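Local coordinates for protein purine nucleosidase, (IunH-1) (Sulfolobus solfataricus, PDB 3T8J) that is a nucleosidase-family protein of alpha/beta fold that assembles as four chains, with sodium bound in the model, at residues E76-G85 with S216-Y224. Residues are numbered along the deposited sequence; the frame is centred on the assembly and turned at random.
Sequences EKVHGKGGIG and SMYLHYRQY
H220 reaches from helix 209-227 to the end of the short helix 76-79 and donates from NE2 to K77 O (2.8 Å, N-H...O angle 168°). The acceptor lies close to the imidazole plane. With chi1 at 178°, H220 CG points away from its own backbone N, and the ring reaches over to G80, whose CA sits over one face, 4.0 Å from the ring centroid. There the chain leaves the helix with positive phi, a conformation suited to glycine, and a type I turn from G80 to G83 follows. V78 O approaches the edge of the same imidazole at CD2 and also meets Y221 CA at 3.6 Å in a CA-H...O contact.

Y224 presents a ring face to V78, with CG2 3.9 Å from the centroid in a CH-pi contact. The extended chain of K77 runs to the Y224 hydroxyl, where a water joins OH to NZ; D280 of the second subunit hydrogen-bonds with both, through OD1 to Y224 OH and its backbone O to K77 NZ. The second methyl of V78, CG1, packs 3.7 Å from Y221 CE1. Y221 lies nearly parallel to the H79 ring (18°) but slid aside, with little overlap. H79 ND1 is hydrogen-bonded to E12 OE1, and the H79 side chain lies about 8 Å from the sodium ion. Farther along, I84 CG2 rests 3.9 Å from M217 SD.

The contact thus packs a short helix and its following turn against helix 209-227, bordering the second subunit. Its one direct hydrogen bond is nearly straight at the hydrogen but meets the carbonyl from above its plane. V78 O, buried without a hydrogen-bond partner, has C-H groups close by, probably a weak compensation.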
loop_
_atom_site.group_PDB
_atom_site.type_symbol
_atom_site.label_atom_id
_atom_site.label_comp_id
_atom_site.label_asym_id
_atom_site.label_seq_id
_atom_site.Cartn_x
_atom_site.Cartn_y
_atom_site.Cartn_z
ATOM N N GLU A 76 -2.194 -26.858 10.725
ATOM C CA GLU A 76 -2.320 -28.250 11.160
ATOM C C GLU A 76 -2.631 -29.183 9.980
ATOM O O GLU A 76 -2.361 -30.383 10.068
ATOM C CB GLU A 76 -3.319 -28.386 12.325
ATOM C CG GLU A 76 -2.754 -27.763 13.626
ATOM C CD GLU A 76 -3.800 -27.377 14.664
ATOM O OE1 GLU A 76 -4.922 -27.913 14.623
ATOM O OE2 GLU A 76 -3.493 -26.532 15.540
ATOM N N LYS A 77 -3.154 -28.655 8.867
ATOM C CA LYS A 77 -3.323 -29.487 7.662
ATOM C C LYS A 77 -1.962 -29.993 7.142
ATOM O O LYS A 77 -1.857 -31.076 6.554
ATOM C CB LYS A 77 -4.114 -28.751 6.566
ATOM C CG LYS A 77 -3.392 -27.564 5.908
ATOM C CD LYS A 77 -4.260 -26.857 4.892
ATOM C CE LYS A 77 -3.590 -25.634 4.270
ATOM N NZ LYS A 77 -4.506 -25.018 3.236
ATOM N N VAL A 78 -0.918 -29.171 7.329
ATOM C CA VAL A 78 0.402 -29.491 6.835
ATOM C C VAL A 78 1.138 -30.450 7.774
ATOM O O VAL A 78 1.784 -31.393 7.311
ATOM C CB VAL A 78 1.244 -28.175 6.673
ATOM C CG1 VAL A 78 2.697 -28.492 6.273
ATOM C CG2 VAL A 78 0.607 -27.203 5.650
ATOM N N HIS A 79 1.051 -30.209 9.081
ATOM C CA HIS A 79 1.891 -30.906 10.085
ATOM C C HIS A 79 1.132 -31.891 10.974
ATOM O O HIS A 79 1.749 -32.570 11.789
ATOM C CB HIS A 79 2.594 -29.888 11.008
ATOM C CG HIS A 79 3.435 -28.890 10.280
ATOM N ND1 HIS A 79 4.712 -29.176 9.837
ATOM C CD2 HIS A 79 3.181 -27.615 9.901
ATOM C CE1 HIS A 79 5.205 -28.119 9.213
ATOM N NE2 HIS A 79 4.292 -27.160 9.227
ATOM N N GLY A 80 -0.183 -31.965 10.834
ATOM C CA GLY A 80 -1.038 -32.712 11.772
ATOM C C GLY A 80 -1.468 -31.862 12.957
ATOM O O GLY A 80 -0.824 -30.866 13.283
ATOM N N LYS A 81 -2.548 -32.265 13.637
ATOM C CA LYS A 81 -3.033 -31.491 14.789
ATOM C C LYS A 81 -1.966 -31.296 15.856
ATOM O O LYS A 81 -1.923 -30.250 16.518
ATOM C CB LYS A 81 -4.288 -32.118 15.426
ATOM C CG LYS A 81 -4.932 -31.203 16.504
ATOM C CD LYS A 81 -6.262 -31.781 17.017
ATOM C CE LYS A 81 -6.913 -30.901 18.105
ATOM N NZ LYS A 81 -7.731 -29.792 17.524
ATOM N N GLY A 82 -1.102 -32.292 16.041
ATOM C CA GLY A 82 -0.102 -32.238 17.083
ATOM C C GLY A 82 1.259 -31.801 16.566
ATOM O O GLY A 82 2.239 -31.813 17.307
ATOM N N GLY A 83 1.336 -31.479 15.285
ATOM C CA GLY A 83 2.613 -30.996 14.693
ATOM C C GLY A 83 3.567 -32.106 14.255
ATOM O O GLY A 83 4.569 -31.854 13.553
ATOM N N ILE A 84 3.221 -33.343 14.605
ATOM C CA ILE A 84 4.020 -34.535 14.334
ATOM C C ILE A 84 3.043 -35.629 13.914
ATOM O O ILE A 84 3.172 -36.794 14.296
ATOM C CB ILE A 84 4.849 -34.935 15.580
ATOM C CG1 ILE A 84 3.960 -35.049 16.831
ATOM C CG2 ILE A 84 5.941 -33.908 15.815
ATOM C CD1 ILE A 84 4.601 -35.924 17.935
ATOM N N GLY A 85 2.083 -35.225 13.094
ATOM C CA GLY A 85 0.893 -36.039 12.844
ATOM C C GLY A 85 -0.207 -35.674 13.821
ATOM O O GLY A 85 -0.134 -34.656 14.489
ATOM N N SER A 216 7.339 -41.886 12.331
ATOM C CA SER A 216 6.063 -41.484 12.950
ATOM C C SER A 216 5.783 -39.981 12.824
ATOM O O SER A 216 4.644 -39.563 12.545
ATOM C CB SER A 216 6.054 -41.896 14.419
ATOM O OG SER A 216 4.884 -41.452 15.094
ATOM N N MET A 217 6.826 -39.178 13.027
ATOM C CA MET A 217 6.678 -37.716 13.037
ATOM C C MET A 217 6.521 -37.101 11.662
ATOM O O MET A 217 5.954 -36.019 11.563
ATOM C CB MET A 217 7.875 -37.038 13.739
ATOM C CG MET A 217 7.961 -37.269 15.247
ATOM S SD MET A 217 9.116 -36.145 16.116
ATOM C CE MET A 217 10.633 -36.482 15.218
ATOM N N TYR A 218 7.038 -37.777 10.628
ATOM C CA TYR A 218 7.125 -37.219 9.263
ATOM C C TYR A 218 6.096 -37.768 8.279
ATOM O O TYR A 218 5.903 -37.192 7.215
ATOM C CB TYR A 218 8.554 -37.380 8.676
ATOM C CG TYR A 218 9.522 -36.342 9.220
ATOM C CD1 TYR A 218 10.155 -36.542 10.444
ATOM C CD2 TYR A 218 9.776 -35.144 8.541
ATOM C CE1 TYR A 218 11.010 -35.598 10.982
ATOM C CE2 TYR A 218 10.640 -34.196 9.076
ATOM C CZ TYR A 218 11.249 -34.424 10.302
ATOM O OH TYR A 218 12.128 -33.502 10.869
ATOM N N LEU A 219 5.398 -38.843 8.627
ATOM C CA LEU A 219 4.476 -39.450 7.672
ATOM C C LEU A 219 3.425 -38.474 7.143
ATOM O O LEU A 219 3.204 -38.404 5.931
ATOM C CB LEU A 219 3.783 -40.672 8.266
ATOM C CG LEU A 219 2.920 -41.447 7.263
ATOM C CD1 LEU A 219 3.691 -41.739 5.966
ATOM C CD2 LEU A 219 2.434 -42.715 7.896
ATOM N N HIS A 220 2.748 -37.753 8.037
ATOM C CA HIS A 220 1.676 -36.821 7.613
ATOM C C HIS A 220 2.249 -35.702 6.748
ATOM O O HIS A 220 1.699 -35.394 5.700
ATOM C CB HIS A 220 0.928 -36.243 8.842
ATOM C CG HIS A 220 -0.151 -35.254 8.499
ATOM N ND1 HIS A 220 -1.491 -35.500 8.704
ATOM C CD2 HIS A 220 -0.077 -34.001 7.983
ATOM C CE1 HIS A 220 -2.202 -34.458 8.299
ATOM N NE2 HIS A 220 -1.360 -33.530 7.863
ATOM N N TYR A 221 3.355 -35.106 7.204
ATOM C CA TYR A 221 4.033 -34.026 6.486
ATOM C C TYR A 221 4.504 -34.457 5.105
ATOM O O TYR A 221 4.377 -33.706 4.131
ATOM C CB TYR A 221 5.231 -33.567 7.313
ATOM C CG TYR A 221 6.005 -32.352 6.836
ATOM C CD1 TYR A 221 5.371 -31.148 6.616
ATOM C CD2 TYR A 221 7.401 -32.395 6.708
ATOM C CE1 TYR A 221 6.104 -30.005 6.247
ATOM C CE2 TYR A 221 8.128 -31.255 6.354
ATOM C CZ TYR A 221 7.467 -30.082 6.120
ATOM O OH TYR A 221 8.173 -28.939 5.767
ATOM N N ARG A 222 5.038 -35.669 5.008
ATOM C CA ARG A 222 5.469 -36.205 3.721
ATOM C C ARG A 222 4.302 -36.364 2.725
ATOM O O ARG A 222 4.400 -35.978 1.542
ATOM C CB ARG A 222 6.195 -37.529 3.933
ATOM C CG ARG A 222 6.760 -38.155 2.670
ATOM C CD ARG A 222 7.486 -39.471 2.969
ATOM N NE ARG A 222 8.134 -40.014 1.764
ATOM C CZ ARG A 222 9.325 -39.623 1.294
ATOM N NH1 ARG A 222 10.043 -38.689 1.911
ATOM N NH2 ARG A 222 9.806 -40.165 0.184
ATOM N N GLN A 223 3.186 -36.929 3.188
ATOM C CA GLN A 223 2.015 -37.060 2.329
ATOM C C GLN A 223 1.544 -35.696 1.820
ATOM O O GLN A 223 1.241 -35.544 0.630
ATOM C CB GLN A 223 0.860 -37.788 3.062
ATOM C CG GLN A 223 -0.289 -38.261 2.172
ATOM C CD GLN A 223 -1.269 -37.161 1.714
ATOM O OE1 GLN A 223 -1.469 -36.141 2.390
ATOM N NE2 GLN A 223 -1.900 -37.391 0.571
ATOM N N TYR A 224 1.501 -34.698 2.709
ATOM C CA TYR A 224 0.995 -33.392 2.331
ATOM C C TYR A 224 1.973 -32.727 1.372
ATOM O O TYR A 224 1.580 -32.148 0.354
ATOM C CB TYR A 224 0.801 -32.503 3.562
ATOM C CG TYR A 224 0.256 -31.147 3.222
ATOM C CD1 TYR A 224 -1.099 -30.892 3.250
ATOM C CD2 TYR A 224 1.116 -30.102 2.878
ATOM C CE1 TYR A 224 -1.614 -29.663 2.920
ATOM C CE2 TYR A 224 0.613 -28.869 2.542
ATOM C CZ TYR A 224 -0.739 -28.640 2.579
ATOM O OH TYR A 224 -1.249 -27.405 2.261
HETATM O O HOH W 1 -3.891 -27.179 1.246
#